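Putative oxidoreductase FAD-binding subunit (Sulfolobus tokodaii, PDB 4ZOH) probably serves as the FAD-binding subunit of a molybdopterin-dependent oxidoreductase, relaying electrons through its bound flavin. Local coordinates at residues P153-N156 with L160-E163; V130-R135 with R139-K144; G107-I110 with S116-Y119. All blocks are in the same frame, centred on the assembly; numbering follows the deposited sequence.

Interaction 1 of 3, residues P153-N156 with L160-E163; sequences PDLN and LVTE. With FAD (flavin-adenine dinucleotide), chain H.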
loop_
_atom_site.group_PDB
_atom_site.type_symbol
_atom_site.label_atom_id
_atom_site.label_comp_id
_atom_site.label_asym_id
_atom_site.label_seq_id
_atom_site.Cartn_x
_atom_site.Cartn_y
_atom_site.Cartn_z
ATOM N N PRO B 153 -38.579 -6.217 -30.820
ATOM C CA PRO B 153 -38.624 -7.452 -31.597
ATOM C C PRO B 153 -39.938 -8.194 -31.360
ATOM O O PRO B 153 -40.618 -7.909 -30.393
ATOM C CB PRO B 153 -37.460 -8.266 -31.020
ATOM C CG PRO B 153 -37.424 -7.846 -29.581
ATOM C CD PRO B 153 -37.725 -6.367 -29.618
ATOM N N ASP B 154 -40.270 -9.121 -32.253
ATOM C CA ASP B 154 -41.481 -9.957 -32.153
ATOM C C ASP B 154 -41.102 -11.204 -31.382
ATOM O O ASP B 154 -40.913 -12.309 -31.947
ATOM C CB ASP B 154 -42.012 -10.307 -33.558
ATOM C CG ASP B 154 -43.064 -11.425 -33.544
ATOM O OD1 ASP B 154 -43.975 -11.387 -32.690
ATOM O OD2 ASP B 154 -42.959 -12.352 -34.374
ATOM N N LEU B 155 -40.971 -11.005 -30.075
ATOM C CA LEU B 155 -40.516 -12.048 -29.167
ATOM C C LEU B 155 -41.382 -12.008 -27.949
ATOM O O LEU B 155 -41.648 -10.956 -27.392
ATOM C CB LEU B 155 -39.051 -11.829 -28.750
ATOM C CG LEU B 155 -37.979 -12.273 -29.748
ATOM C CD1 LEU B 155 -36.620 -11.725 -29.323
ATOM C CD2 LEU B 155 -37.927 -13.783 -29.946
ATOM N N ASN B 156 -41.844 -13.168 -27.550
ATOM C CA ASN B 156 -42.685 -13.278 -26.358
ATOM C C ASN B 156 -41.870 -13.814 -25.190
ATOM O O ASN B 156 -40.851 -14.485 -25.403
ATOM C CB ASN B 156 -43.883 -14.195 -26.640
ATOM C CG ASN B 156 -44.719 -13.697 -27.785
ATOM O OD1 ASN B 156 -44.569 -14.162 -28.915
ATOM N ND2 ASN B 156 -45.572 -12.714 -27.515
ATOM N N LEU B 160 -36.554 -17.535 -27.679
ATOM C CA LEU B 160 -35.299 -17.050 -28.161
ATOM C C LEU B 160 -35.164 -17.191 -29.674
ATOM O O LEU B 160 -35.456 -18.239 -30.221
ATOM C CB LEU B 160 -34.144 -17.845 -27.509
ATOM C CG LEU B 160 -34.007 -17.710 -25.967
ATOM C CD1 LEU B 160 -33.022 -18.746 -25.462
ATOM C CD2 LEU B 160 -33.621 -16.299 -25.527
ATOM N N VAL B 161 -34.593 -16.180 -30.323
ATOM C CA VAL B 161 -33.980 -16.381 -31.627
ATOM C C VAL B 161 -32.934 -17.491 -31.619
ATOM O O VAL B 161 -31.952 -17.463 -30.844
ATOM C CB VAL B 161 -33.366 -15.063 -32.122
ATOM C CG1 VAL B 161 -32.740 -15.225 -33.520
ATOM C CG2 VAL B 161 -34.426 -13.973 -32.081
ATOM N N THR B 162 -33.082 -18.463 -32.507
ATOM C CA THR B 162 -32.082 -19.495 -32.564
ATOM C C THR B 162 -31.314 -19.496 -33.876
ATOM O O THR B 162 -30.176 -20.084 -33.943
ATOM C CB THR B 162 -32.688 -20.902 -32.327
ATOM O OG1 THR B 162 -33.847 -21.086 -33.163
ATOM C CG2 THR B 162 -33.092 -21.059 -30.885
ATOM N N GLU B 163 -31.904 -18.851 -34.900
ATOM C CA GLU B 163 -31.365 -18.938 -36.286
ATOM C C GLU B 163 -31.803 -17.811 -37.169
ATOM O O GLU B 163 -32.934 -17.339 -37.082
ATOM C CB GLU B 163 -31.715 -20.259 -36.946
ATOM C CG GLU B 163 -31.012 -20.558 -38.253
ATOM C CD GLU B 163 -31.459 -21.919 -38.779
ATOM O OE1 GLU B 163 -32.629 -22.045 -39.183
ATOM O OE2 GLU B 163 -30.665 -22.876 -38.774
HETATM P PA FAD H . -26.607 -9.044 -25.771
HETATM O O1A FAD H . -26.101 -7.718 -25.313
HETATM O O2A FAD H . -26.232 -10.290 -25.089
HETATM O O5B FAD H . -28.169 -9.030 -25.785
HETATM C C5B FAD H . -28.881 -7.889 -26.355
HETATM C C4B FAD H . -30.482 -8.138 -26.205
HETATM O O4B FAD H . -30.929 -9.399 -26.846
HETATM C C3B FAD H . -30.793 -8.345 -24.728
HETATM O O3B FAD H . -32.022 -7.730 -24.430
HETATM C C2B FAD H . -30.827 -9.878 -24.528
HETATM O O2B FAD H . -31.638 -10.313 -23.430
HETATM C C1B FAD H . -31.459 -10.338 -25.797
HETATM N N9A FAD H . -30.966 -11.518 -26.498
HETATM C C8A FAD H . -29.712 -11.860 -26.784
HETATM N N7A FAD H . -29.718 -12.986 -27.534
HETATM C C5A FAD H . -31.013 -13.340 -27.721
HETATM C C6A FAD H . -31.653 -14.386 -28.418
HETATM N N6A FAD H . -30.891 -15.258 -29.073
HETATM N N1A FAD H . -32.996 -14.475 -28.402
HETATM C C2A FAD H . -33.770 -13.540 -27.792
HETATM N N3A FAD H . -33.188 -12.542 -27.118
HETATM C C4A FAD H . -31.813 -12.410 -27.068
HETATM N N1 FAD H . -23.857 -2.629 -33.241
HETATM C C2 FAD H . -24.005 -2.249 -34.571
HETATM O O2 FAD H . -24.908 -2.727 -35.227
HETATM N N3 FAD H . -23.149 -1.359 -35.146
HETATM C C4 FAD H . -22.146 -0.799 -34.429
HETATM O O4 FAD H . -21.371 -0.034 -35.012
HETATM C C4X FAD H . -22.001 -1.147 -33.068
HETATM N N5 FAD H . -20.978 -0.586 -32.337
HETATM C C5X FAD H . -20.860 -0.930 -30.957
HETATM C C6 FAD H . -19.862 -0.308 -30.215
HETATM C C7 FAD H . -19.691 -0.642 -28.863
HETATM C C7M FAD H . -18.557 0.085 -28.106
HETATM C C8 FAD H . -20.552 -1.578 -28.254
HETATM C C8M FAD H . -20.448 -1.974 -26.756
HETATM C C9 FAD H . -21.594 -2.170 -28.991
HETATM C C9A FAD H . -21.732 -1.860 -30.347
HETATM N N10 FAD H . -22.759 -2.430 -31.130
HETATM C C10 FAD H . -22.860 -2.060 -32.484
HETATM C "C1'" FAD H . -23.715 -3.387 -30.583
HETATM C "C2'" FAD H . -23.184 -4.829 -30.690
HETATM O "O2'" FAD H . -23.264 -5.229 -32.074
HETATM C "C3'" FAD H . -23.941 -5.817 -29.759
HETATM O "O3'" FAD H . -23.128 -6.993 -29.719
HETATM C "C4'" FAD H . -25.325 -6.192 -30.263
HETATM O "O4'" FAD H . -26.057 -4.988 -30.496
HETATM C "C5'" FAD H . -26.093 -7.077 -29.258
HETATM O "O5'" FAD H . -25.615 -8.430 -29.483
HETATM P P FAD H . -25.067 -9.280 -28.274
HETATM O O1P FAD H . -24.905 -10.689 -28.743
HETATM O O2P FAD H . -23.880 -8.628 -27.676
HETATM O O3P FAD H . -26.345 -9.193 -27.351
#

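Interaction 2 of 3, residues V130-R135 with R139-K144; sequences VKITSR and RVVNFK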
loop_
_atom_site.group_PDB
_atom_site.type_symbol
_atom_site.label_atom_id
_atom_site.label_comp_id
_atom_site.label_asym_id
_atom_site.label_seq_id
_atom_site.Cartn_x
_atom_site.Cartn_y
_atom_site.Cartn_z
ATOM N N VAL B 130 -36.115 -15.217 -39.487
ATOM C CA VAL B 130 -35.757 -15.381 -38.081
ATOM C C VAL B 130 -36.485 -16.615 -37.545
ATOM O O VAL B 130 -37.717 -16.636 -37.501
ATOM C CB VAL B 130 -36.121 -14.140 -37.237
ATOM C CG1 VAL B 130 -35.570 -14.260 -35.803
ATOM C CG2 VAL B 130 -35.632 -12.833 -37.900
ATOM N N LYS B 131 -35.723 -17.664 -37.203
ATOM C CA LYS B 131 -36.296 -18.813 -36.524
ATOM C C LYS B 131 -36.337 -18.460 -35.038
ATOM O O LYS B 131 -35.311 -18.104 -34.455
ATOM C CB LYS B 131 -35.490 -20.088 -36.793
ATOM C CG LYS B 131 -36.010 -21.347 -36.076
ATOM C CD LYS B 131 -35.241 -22.581 -36.504
ATOM C CE LYS B 131 -35.579 -23.003 -37.950
ATOM N NZ LYS B 131 -34.766 -24.151 -38.482
ATOM N N ILE B 132 -37.535 -18.537 -34.457
ATOM C CA ILE B 132 -37.802 -18.246 -33.052
ATOM C C ILE B 132 -38.155 -19.542 -32.354
ATOM O O ILE B 132 -39.041 -20.254 -32.821
ATOM C CB ILE B 132 -38.950 -17.232 -32.904
ATOM C CG1 ILE B 132 -38.612 -15.952 -33.658
ATOM C CG2 ILE B 132 -39.250 -16.974 -31.432
ATOM C CD1 ILE B 132 -39.735 -14.925 -33.740
ATOM N N THR B 133 -37.465 -19.868 -31.258
ATOM C CA THR B 133 -37.747 -21.084 -30.533
ATOM C C THR B 133 -38.398 -20.898 -29.170
ATOM O O THR B 133 -38.092 -19.978 -28.419
ATOM C CB THR B 133 -36.511 -21.973 -30.448
ATOM O OG1 THR B 133 -36.033 -22.192 -31.772
ATOM C CG2 THR B 133 -36.840 -23.315 -29.830
ATOM N N SER B 134 -39.245 -21.861 -28.850
ATOM C CA SER B 134 -40.109 -21.893 -27.697
ATOM C C SER B 134 -40.016 -23.314 -27.158
ATOM O O SER B 134 -39.486 -24.210 -27.842
ATOM C CB SER B 134 -41.515 -21.616 -28.222
ATOM O OG SER B 134 -42.444 -21.498 -27.192
ATOM N N ARG B 135 -40.495 -23.550 -25.931
ATOM C CA ARG B 135 -40.680 -24.932 -25.447
ATOM C C ARG B 135 -41.791 -25.557 -26.321
ATOM O O ARG B 135 -41.758 -26.741 -26.690
ATOM C CB ARG B 135 -41.051 -24.963 -23.955
ATOM C CG ARG B 135 -39.895 -25.082 -22.954
ATOM C CD ARG B 135 -40.363 -25.613 -21.587
ATOM N NE ARG B 135 -40.054 -27.040 -21.440
ATOM C CZ ARG B 135 -40.795 -28.061 -21.892
ATOM N NH1 ARG B 135 -41.949 -27.862 -22.519
ATOM N NH2 ARG B 135 -40.383 -29.310 -21.711
ATOM N N ARG B 139 -41.149 -21.025 -34.578
ATOM C CA ARG B 139 -41.872 -20.125 -35.523
ATOM C C ARG B 139 -40.839 -19.408 -36.421
ATOM O O ARG B 139 -39.869 -18.799 -35.914
ATOM C CB ARG B 139 -42.671 -19.024 -34.810
ATOM C CG ARG B 139 -42.887 -19.224 -33.317
ATOM C CD ARG B 139 -42.908 -17.920 -32.536
ATOM N NE ARG B 139 -43.234 -16.790 -33.381
ATOM C CZ ARG B 139 -43.211 -15.506 -33.017
ATOM N NH1 ARG B 139 -42.875 -15.132 -31.788
ATOM N NH2 ARG B 139 -43.534 -14.576 -33.914
ATOM N N VAL B 140 -41.051 -19.460 -37.733
ATOM C CA VAL B 140 -40.175 -18.766 -38.697
ATOM C C VAL B 140 -40.969 -17.569 -39.177
ATOM O O VAL B 140 -42.136 -17.696 -39.529
ATOM C CB VAL B 140 -39.647 -19.687 -39.842
ATOM C CG1 VAL B 140 -38.602 -18.979 -40.698
ATOM C CG2 VAL B 140 -39.031 -20.942 -39.285
ATOM N N VAL B 141 -40.381 -16.385 -39.072
ATOM C CA VAL B 141 -41.048 -15.162 -39.510
ATOM C C VAL B 141 -40.093 -14.414 -40.443
ATOM O O VAL B 141 -38.900 -14.711 -40.492
ATOM C CB VAL B 141 -41.525 -14.277 -38.337
ATOM C CG1 VAL B 141 -42.589 -14.984 -37.499
ATOM C CG2 VAL B 141 -40.345 -13.842 -37.482
ATOM N N ASN B 142 -40.628 -13.450 -41.180
ATOM C CA ASN B 142 -39.850 -12.609 -42.095
ATOM C C ASN B 142 -39.190 -11.524 -41.289
ATOM O O ASN B 142 -39.847 -10.961 -40.369
ATOM C CB ASN B 142 -40.777 -11.944 -43.128
ATOM C CG ASN B 142 -41.267 -12.923 -44.167
ATOM O OD1 ASN B 142 -40.476 -13.641 -44.793
ATOM N ND2 ASN B 142 -42.577 -12.986 -44.329
ATOM N N PHE B 143 -37.929 -11.208 -41.641
ATOM C CA PHE B 143 -37.207 -10.170 -40.878
ATOM C C PHE B 143 -38.108 -8.945 -40.758
ATOM O O PHE B 143 -38.170 -8.340 -39.662
ATOM C CB PHE B 143 -35.780 -9.801 -41.396
ATOM C CG PHE B 143 -35.113 -8.734 -40.559
ATOM C CD1 PHE B 143 -34.557 -9.053 -39.303
ATOM C CD2 PHE B 143 -35.113 -7.399 -40.968
ATOM C CE1 PHE B 143 -34.010 -8.058 -38.496
ATOM C CE2 PHE B 143 -34.556 -6.399 -40.187
ATOM C CZ PHE B 143 -34.002 -6.730 -38.940
ATOM N N LYS B 144 -38.856 -8.622 -41.833
ATOM C CA LYS B 144 -39.642 -7.387 -41.839
ATOM C C LYS B 144 -40.683 -7.327 -40.746
ATOM O O LYS B 144 -40.913 -6.257 -40.159
ATOM C CB LYS B 144 -40.306 -7.069 -43.192
ATOM C CG LYS B 144 -40.982 -5.698 -43.134
ATOM C CD LYS B 144 -41.964 -5.484 -44.268
ATOM C CE LYS B 144 -42.359 -4.033 -44.335
ATOM N NZ LYS B 144 -42.883 -3.794 -45.704
#

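Interaction 3 of 3, residues G107-I110 with S116-Y119; sequences GGSI and SADY. With FAD (flavin-adenine dinucleotide), chain H.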
loop_
_atom_site.group_PDB
_atom_site.type_symbol
_atom_site.label_atom_id
_atom_site.label_comp_id
_atom_site.label_asym_id
_atom_site.label_seq_id
_atom_site.Cartn_x
_atom_site.Cartn_y
_atom_site.Cartn_z
ATOM N N GLY B 107 -27.872 -12.979 -33.248
ATOM C CA GLY B 107 -29.115 -13.126 -32.423
ATOM C C GLY B 107 -29.339 -11.963 -31.463
ATOM O O GLY B 107 -30.460 -11.454 -31.320
ATOM N N GLY B 108 -28.268 -11.491 -30.816
ATOM C CA GLY B 108 -28.439 -10.399 -29.829
ATOM C C GLY B 108 -28.610 -9.060 -30.538
ATOM O O GLY B 108 -29.263 -8.197 -30.024
ATOM N N SER B 109 -27.976 -8.859 -31.700
ATOM C CA SER B 109 -28.113 -7.560 -32.407
ATOM C C SER B 109 -29.590 -7.364 -32.849
ATOM O O SER B 109 -30.208 -6.281 -32.616
ATOM C CB SER B 109 -27.152 -7.553 -33.597
ATOM O OG SER B 109 -27.319 -6.398 -34.347
ATOM N N ILE B 110 -30.166 -8.427 -33.419
ATOM C CA ILE B 110 -31.524 -8.347 -33.922
ATOM C C ILE B 110 -32.554 -8.459 -32.811
ATOM O O ILE B 110 -33.662 -7.955 -32.987
ATOM C CB ILE B 110 -31.830 -9.324 -35.088
ATOM C CG1 ILE B 110 -31.949 -10.778 -34.649
ATOM C CG2 ILE B 110 -30.838 -9.181 -36.264
ATOM C CD1 ILE B 110 -32.469 -11.643 -35.803
ATOM N N SER B 116 -30.021 2.141 -35.393
ATOM C CA SER B 116 -28.811 2.421 -36.185
ATOM C C SER B 116 -27.909 1.237 -36.354
ATOM O O SER B 116 -26.814 1.406 -36.821
ATOM C CB SER B 116 -27.989 3.552 -35.572
ATOM O OG SER B 116 -28.840 4.625 -35.338
ATOM N N ALA B 117 -28.342 0.054 -35.968
ATOM C CA ALA B 117 -27.562 -1.200 -36.209
ATOM C C ALA B 117 -27.184 -1.414 -37.663
ATOM O O ALA B 117 -27.914 -0.989 -38.589
ATOM C CB ALA B 117 -28.331 -2.438 -35.715
ATOM N N ASP B 118 -26.097 -2.150 -37.875
ATOM C CA ASP B 118 -25.687 -2.517 -39.227
ATOM C C ASP B 118 -26.533 -3.633 -39.863
ATOM O O ASP B 118 -27.091 -3.428 -40.971
ATOM C CB ASP B 118 -24.185 -2.776 -39.292
ATOM C CG ASP B 118 -23.403 -1.540 -38.986
ATOM O OD1 ASP B 118 -23.800 -0.461 -39.557
ATOM O OD2 ASP B 118 -22.417 -1.614 -38.160
ATOM N N TYR B 119 -26.717 -4.748 -39.153
ATOM C CA TYR B 119 -27.306 -5.930 -39.796
ATOM C C TYR B 119 -28.663 -5.663 -40.486
ATOM O O TYR B 119 -28.877 -6.185 -41.563
ATOM C CB TYR B 119 -27.501 -7.102 -38.850
ATOM C CG TYR B 119 -26.265 -7.881 -38.458
ATOM C CD1 TYR B 119 -25.342 -8.333 -39.415
ATOM C CD2 TYR B 119 -26.061 -8.233 -37.098
ATOM C CE1 TYR B 119 -24.236 -9.098 -39.025
ATOM C CE2 TYR B 119 -24.994 -8.995 -36.706
ATOM C CZ TYR B 119 -24.085 -9.423 -37.661
ATOM O OH TYR B 119 -22.987 -10.108 -37.224
HETATM P PA FAD H . -26.607 -9.044 -25.771
HETATM O O1A FAD H . -26.101 -7.718 -25.313
HETATM O O2A FAD H . -26.232 -10.290 -25.089
HETATM O O5B FAD H . -28.169 -9.030 -25.785
HETATM C C5B FAD H . -28.881 -7.889 -26.355
HETATM C C4B FAD H . -30.482 -8.138 -26.205
HETATM O O4B FAD H . -30.929 -9.399 -26.846
HETATM C C3B FAD H . -30.793 -8.345 -24.728
HETATM O O3B FAD H . -32.022 -7.730 -24.430
HETATM C C2B FAD H . -30.827 -9.878 -24.528
HETATM O O2B FAD H . -31.638 -10.313 -23.430
HETATM C C1B FAD H . -31.459 -10.338 -25.797
HETATM N N9A FAD H . -30.966 -11.518 -26.498
HETATM C C8A FAD H . -29.712 -11.860 -26.784
HETATM N N7A FAD H . -29.718 -12.986 -27.534
HETATM C C5A FAD H . -31.013 -13.340 -27.721
HETATM C C6A FAD H . -31.653 -14.386 -28.418
HETATM N N6A FAD H . -30.891 -15.258 -29.073
HETATM N N1A FAD H . -32.996 -14.475 -28.402
HETATM C C2A FAD H . -33.770 -13.540 -27.792
HETATM N N3A FAD H . -33.188 -12.542 -27.118
HETATM C C4A FAD H . -31.813 -12.410 -27.068
HETATM N N1 FAD H . -23.857 -2.629 -33.241
HETATM C C2 FAD H . -24.005 -2.249 -34.571
HETATM O O2 FAD H . -24.908 -2.727 -35.227
HETATM N N3 FAD H . -23.149 -1.359 -35.146
HETATM C C4 FAD H . -22.146 -0.799 -34.429
HETATM O O4 FAD H . -21.371 -0.034 -35.012
HETATM C C4X FAD H . -22.001 -1.147 -33.068
HETATM N N5 FAD H . -20.978 -0.586 -32.337
HETATM C C5X FAD H . -20.860 -0.930 -30.957
HETATM C C6 FAD H . -19.862 -0.308 -30.215
HETATM C C7 FAD H . -19.691 -0.642 -28.863
HETATM C C7M FAD H . -18.557 0.085 -28.106
HETATM C C8 FAD H . -20.552 -1.578 -28.254
HETATM C C8M FAD H . -20.448 -1.974 -26.756
HETATM C C9 FAD H . -21.594 -2.170 -28.991
HETATM C C9A FAD H . -21.732 -1.860 -30.347
HETATM N N10 FAD H . -22.759 -2.430 -31.130
HETATM C C10 FAD H . -22.860 -2.060 -32.484
HETATM C "C1'" FAD H . -23.715 -3.387 -30.583
HETATM C "C2'" FAD H . -23.184 -4.829 -30.690
HETATM O "O2'" FAD H . -23.264 -5.229 -32.074
HETATM C "C3'" FAD H . -23.941 -5.817 -29.759
HETATM O "O3'" FAD H . -23.128 -6.993 -29.719
HETATM C "C4'" FAD H . -25.325 -6.192 -30.263
HETATM O "O4'" FAD H . -26.057 -4.988 -30.496
HETATM C "C5'" FAD H . -26.093 -7.077 -29.258
HETATM O "O5'" FAD H . -25.615 -8.430 -29.483
HETATM P P FAD H . -25.067 -9.280 -28.274
HETATM O O1P FAD H . -24.905 -10.689 -28.743
HETATM O O2P FAD H . -23.880 -8.628 -27.676
HETATM O O3P FAD H . -26.345 -9.193 -27.351
HETATM O O HOH W 1 -25.780 -5.100 -36.399
#

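Interaction 1 of 3, residues P153-N156 with L160-E163
L155 and L160 come closest in backbone terms, their CA atoms 7.3 Å apart, where the loop leaving strand 152-153 turns back into strand 160-167 of the antiparallel sheet in the FAD-binding domain. The loop runs through an inverse gamma turn centred on D154, with a weak bond from L155 N to P153 O. Further along the strand, T162 and E163 both face K131 in a classic beta bulge. Between the segments the contact is small and apolar: L155 CD2 lies 4.1 Å from V161 CG2, the two side chains crossing at about a right angle. With CG anti to the carbonyl carbon (chi1 -80°), the L155 side chain fans its two methyls out, CD2 to V161 and CD1 to adenine C2A at 3.7 Å. L160 supplies a second methyl to the base, its CD2 standing 3.5 Å from N1A. F146 of helix 143-146 packs on L155 and V161 from outside the pair, and S111 of helix 106-112 touches both as well. The strand backbone reads the adenine much as a pairing base would. V161 N makes a weak, bent bond to N1A, whereas the exocyclic amino group gives V161 O a nearly straight one, with N6A 3.0 Å from that oxygen and an N-H...O angle of 170°.

Interaction 2 of 3, residues V130-R135 with R139-K144
I132 and R139 cross obliquely on one face of a beta hairpin formed by strands 129-134 and 137-142; the axes of 130-134 and 139-142 approach to 4.7 Å, their N-to-C directions 149° apart. The CD1 methyl of I132 sits over the centre of the R139 guanidinium, 3.6 Å above its plane and the same distance from CZ. R139 is put there by an unusual, bent chain: chi1 is -15°, nearly eclipsed, and chi2 and chi3 also depart from staggered values. From this position its NH2 is paired with D154, modelled too close for the exact geometry to be relied on, and its NH1 forms a salt bridge to E159. Shortened to an alanine, the residue would probably leave D154 and E159 without this cationic mate and uncover the I132 methyl. V141 shares the face: with CG1 anti to the carbonyl carbon (chi1 -64°), it has CG2 between the backbone N and that carbon, where it touches I132 CD1 at 3.9 Å. V130, also here, directs CG2 at the edge of the F143 ring, near its plane, with CD1 4.2 Å away. On the opposite face K131 passes V140 with its CE and leads its NZ on to a salt bridge with E163. Four backbone bonds fix the register, in the hydrogen-bonded pairs V130-V141 and I132-R139. The shortest runs from I132 N to R139 O, at 2.8 Å.

Interaction 3 of 3, residues G107-I110 with S116-Y119
S109 and Y119 meet by van der Waals contact: S109 OG is 3.5 Å from Y119 CD2, at the edge of the ring and near its plane, and S109 CB lies in that plane. The serine oxygen is anti to its own backbone nitrogen (chi1 176°), which carries it toward the loop, where the methyl of A117 is a more distant neighbour. Water joins the same two residues to the flavin. One molecule sits 2.9 Å from S109 OG, accepts the N-H of Y119 and donates to FAD O2, with its oxygen 2.8 Å from that atom. Direct hydrogen bonds complete the grip on the pyrimidine end of the isoalloxazine. D118 N donates to O2 at 3.0 Å, so this carbonyl receives two donors, an arrangement that would probably polarise the ring toward O2. D118 OD2 accepts the flavin N3-H at 3.1 Å, less straight at 140°, and is itself paired with K178, while OD1 takes the hydroxyl of Y176. Steric fit matters in the middle of the cofactor, where a side chain at G108 would probably run into the bridging pyrophosphate oxygen O3P. Helix 106-112 sets G108 and S109 against the pyrophosphate and ribityl part of the cofactor, with I110 on helix 143-146; Y119 bonds H77 and packs on helix 88-93, while A117 O reaches T210 of strand 201-210 in the second sheet.

How the interactions relate
From the N terminus the order is interaction 3, interaction 2, interaction 1, strictly in series: each closes a short loop before the next opens, and none nests or crosses. Interaction 3 returns from helix 106-112 to the start of helix 119-125, interaction 2 folds the hairpin 129-134/137-142, and interaction 1 brings the loop at 153-156 back to strand 160-167. That strand pairs with 129-134, with L160 O 2.8 Å from T133 N, so interactions 1 and 2 share one sheet. I110 ties helix 106-112 to that sheet through V130 and V161, and to helix 143-146 through F143. Interactions 1 and 3 hold the adenine and flavin ends of one FAD.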